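Local coordinates for hypothetical protein SA2161 (Staphylococcus aureus, PDB 1Y7R), which is of unknown function but, as a member of the GNAT family, is probably an acetyltransferase that uses acetyl-coenzyme A as donor, at residues 67-72 with 83-88. The protein carries 4 engineered substitutions. Residues are numbered along the deposited sequence; the frame is centred on the assembly and turned at random.
Engineered in segment 67-72: L72 (natural residue Ser).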
loop_
_atom_site.group_PDB
_atom_site.type_symbol
_atom_site.label_atom_id
_atom_site.label_comp_id
_atom_site.label_asym_id
_atom_site.label_seq_id
_atom_site.Cartn_x
_atom_site.Cartn_y
_atom_site.Cartn_z
ATOM N N VAL A 67 5.911 3.722 -2.235
ATOM C CA VAL A 67 5.272 4.255 -3.443
ATOM C C VAL A 67 6.059 5.454 -3.956
ATOM O O VAL A 67 6.848 6.015 -3.208
ATOM C CB VAL A 67 3.780 4.668 -3.196
ATOM C CG1 VAL A 67 2.917 3.456 -2.788
ATOM C CG2 VAL A 67 3.635 5.855 -2.164
ATOM N N ASP A 68 5.852 5.831 -5.219
ATOM C CA ASP A 68 6.419 7.080 -5.762
ATOM C C ASP A 68 7.931 7.135 -5.689
ATOM O O ASP A 68 8.509 8.193 -5.384
ATOM C CB ASP A 68 5.818 8.294 -5.040
ATOM C CG ASP A 68 4.428 8.616 -5.526
ATOM O OD1 ASP A 68 4.160 8.371 -6.717
ATOM O OD2 ASP A 68 3.593 9.082 -4.749
ATOM N N ILE A 69 8.606 6.012 -5.979
ATOM C CA ILE A 69 10.074 6.050 -6.089
ATOM C C ILE A 69 10.394 6.647 -7.452
ATOM O O ILE A 69 10.303 5.961 -8.486
ATOM C CB ILE A 69 10.697 4.645 -5.927
ATOM C CG1 ILE A 69 10.241 4.050 -4.586
ATOM C CG2 ILE A 69 12.254 4.707 -6.005
ATOM C CD1 ILE A 69 10.709 4.784 -3.393
ATOM N N ALA A 70 10.771 7.923 -7.457
ATOM C CA ALA A 70 10.892 8.663 -8.707
ATOM C C ALA A 70 12.237 9.348 -8.709
ATOM O O ALA A 70 12.514 10.156 -7.816
ATOM C CB ALA A 70 9.801 9.716 -8.790
ATOM N N VAL A 71 13.051 9.063 -9.719
ATOM C CA VAL A 71 14.339 9.750 -9.884
ATOM C C VAL A 71 14.334 10.299 -11.315
ATOM O O VAL A 71 13.991 9.568 -12.241
ATOM C CB VAL A 71 15.529 8.744 -9.671
ATOM C CG1 VAL A 71 16.866 9.348 -10.107
ATOM C CG2 VAL A 71 15.548 8.195 -8.194
ATOM N N LEU A 72 14.704 11.565 -11.509
ATOM C CA LEU A 72 14.817 12.116 -12.873
ATOM C C LEU A 72 15.536 11.171 -13.814
ATOM O O LEU A 72 16.584 10.595 -13.468
ATOM C CB LEU A 72 15.560 13.441 -12.868
ATOM C CG LEU A 72 14.851 14.579 -12.158
ATOM C CD1 LEU A 72 15.803 15.776 -12.142
ATOM C CD2 LEU A 72 13.564 14.914 -12.916
ATOM N N LEU A 83 19.877 5.713 -2.721
ATOM C CA LEU A 83 19.879 6.699 -1.631
ATOM C C LEU A 83 18.472 6.899 -1.014
ATOM O O LEU A 83 18.290 6.851 0.220
ATOM C CB LEU A 83 20.492 8.020 -2.135
ATOM C CG LEU A 83 20.704 9.064 -1.009
ATOM C CD1 LEU A 83 21.579 8.563 0.139
ATOM C CD2 LEU A 83 21.338 10.264 -1.614
ATOM N N ILE A 84 17.483 7.067 -1.886
ATOM C CA ILE A 84 16.070 7.127 -1.480
ATOM C C ILE A 84 15.681 5.890 -0.645
ATOM O O ILE A 84 15.147 6.000 0.468
ATOM C CB ILE A 84 15.189 7.302 -2.722
ATOM C CG1 ILE A 84 15.358 8.738 -3.244
ATOM C CG2 ILE A 84 13.711 7.003 -2.404
ATOM C CD1 ILE A 84 14.940 8.948 -4.699
HETATM N N MSE A 85 16.004 4.718 -1.165
HETATM C CA MSE A 85 15.634 3.472 -0.487
HETATM C C MSE A 85 16.337 3.343 0.857
HETATM O O MSE A 85 15.728 2.862 1.795
HETATM C CB MSE A 85 15.932 2.258 -1.374
HETATM C CG MSE A 85 14.967 2.026 -2.512
HETATM SE SE MSE A 85 13.096 1.750 -1.854
HETATM C CE MSE A 85 13.358 0.016 -0.978
ATOM N N GLU A 86 17.605 3.767 0.970
ATOM C CA GLU A 86 18.296 3.712 2.249
ATOM C C GLU A 86 17.536 4.530 3.294
ATOM O O GLU A 86 17.350 4.098 4.434
ATOM C CB GLU A 86 19.748 4.221 2.117
ATOM C CG GLU A 86 20.672 3.250 1.375
ATOM C CD GLU A 86 21.088 2.036 2.251
ATOM O OE1 GLU A 86 20.419 1.767 3.277
ATOM O OE2 GLU A 86 22.099 1.369 1.922
ATOM N N HIS A 87 17.073 5.714 2.914
ATOM C CA HIS A 87 16.313 6.544 3.878
ATOM C C HIS A 87 14.931 5.960 4.200
ATOM O O HIS A 87 14.510 5.924 5.377
ATOM C CB HIS A 87 16.271 7.982 3.381
ATOM C CG HIS A 87 17.587 8.680 3.531
ATOM N ND1 HIS A 87 17.931 9.370 4.677
ATOM C CD2 HIS A 87 18.679 8.714 2.729
ATOM C CE1 HIS A 87 19.155 9.853 4.546
ATOM N NE2 HIS A 87 19.636 9.467 3.375
ATOM N N ILE A 88 14.272 5.402 3.185
ATOM C CA ILE A 88 13.003 4.704 3.417
ATOM C C ILE A 88 13.185 3.499 4.346
ATOM O O ILE A 88 12.395 3.297 5.285
ATOM C CB ILE A 88 12.357 4.296 2.070
ATOM C CG1 ILE A 88 11.823 5.537 1.371
ATOM C CG2 ILE A 88 11.256 3.262 2.260
ATOM C CD1 ILE A 88 11.283 5.226 0.011
#
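In the beta-alpha-beta unit formed by strand 63-71, helix 80-95 and strand 101-107 of the GNAT fold, I69 and V71 of the first strand pack against I84, M85 and I88 of the helix. The axes of strand 67-71 and helix 83-88 run roughly antiparallel, inclined at 147° and 9.9 Å apart at the closest point, and the side chains that meet across them are all apolar. I69 is the strand residue most buried by the helix, and its terminal methyl does all of its touching. CG1 lies beside the backbone N (chi1 -56°), anti to the carbonyl carbon, and the chain turns again at chi2 (-64°), which carries CD1 over to the helix although CB itself does not aim there. It meets CD1 of I88 tip to tip; at 3.5 Å, this contact between I69 CD1 and I88 CD1 is tighter than usual for two methyls. The same I69 CD1 lies 3.9 Å from CG2 of I84, the two side chains running past one another in opposite senses, and 4.2 Å from SE of selenomethionine M85. One turn before I88, I84 uses its other branch as well: I84 CD1 passes alongside V71 and reaches V71 CG2 at 3.6 Å, while also lying near the carbonyl oxygen of A70. I84 thus spans I69 and V71, one branch to each. V71 also comes close to a bound phosphate ion, probably picked up from the crystallisation medium; an anion here is consistent with the coenzyme A pyrophosphate cleft of GNAT enzymes. Helix 80-95 reaches across the sheet beyond this strand, since I84 touches V42 and L44 of strand 40-46 and I88 touches V56 of strand 49-58. A70 points away from helix 80-95 and meets L17 of helix 11-20, placing strand 63-71 between the two helices.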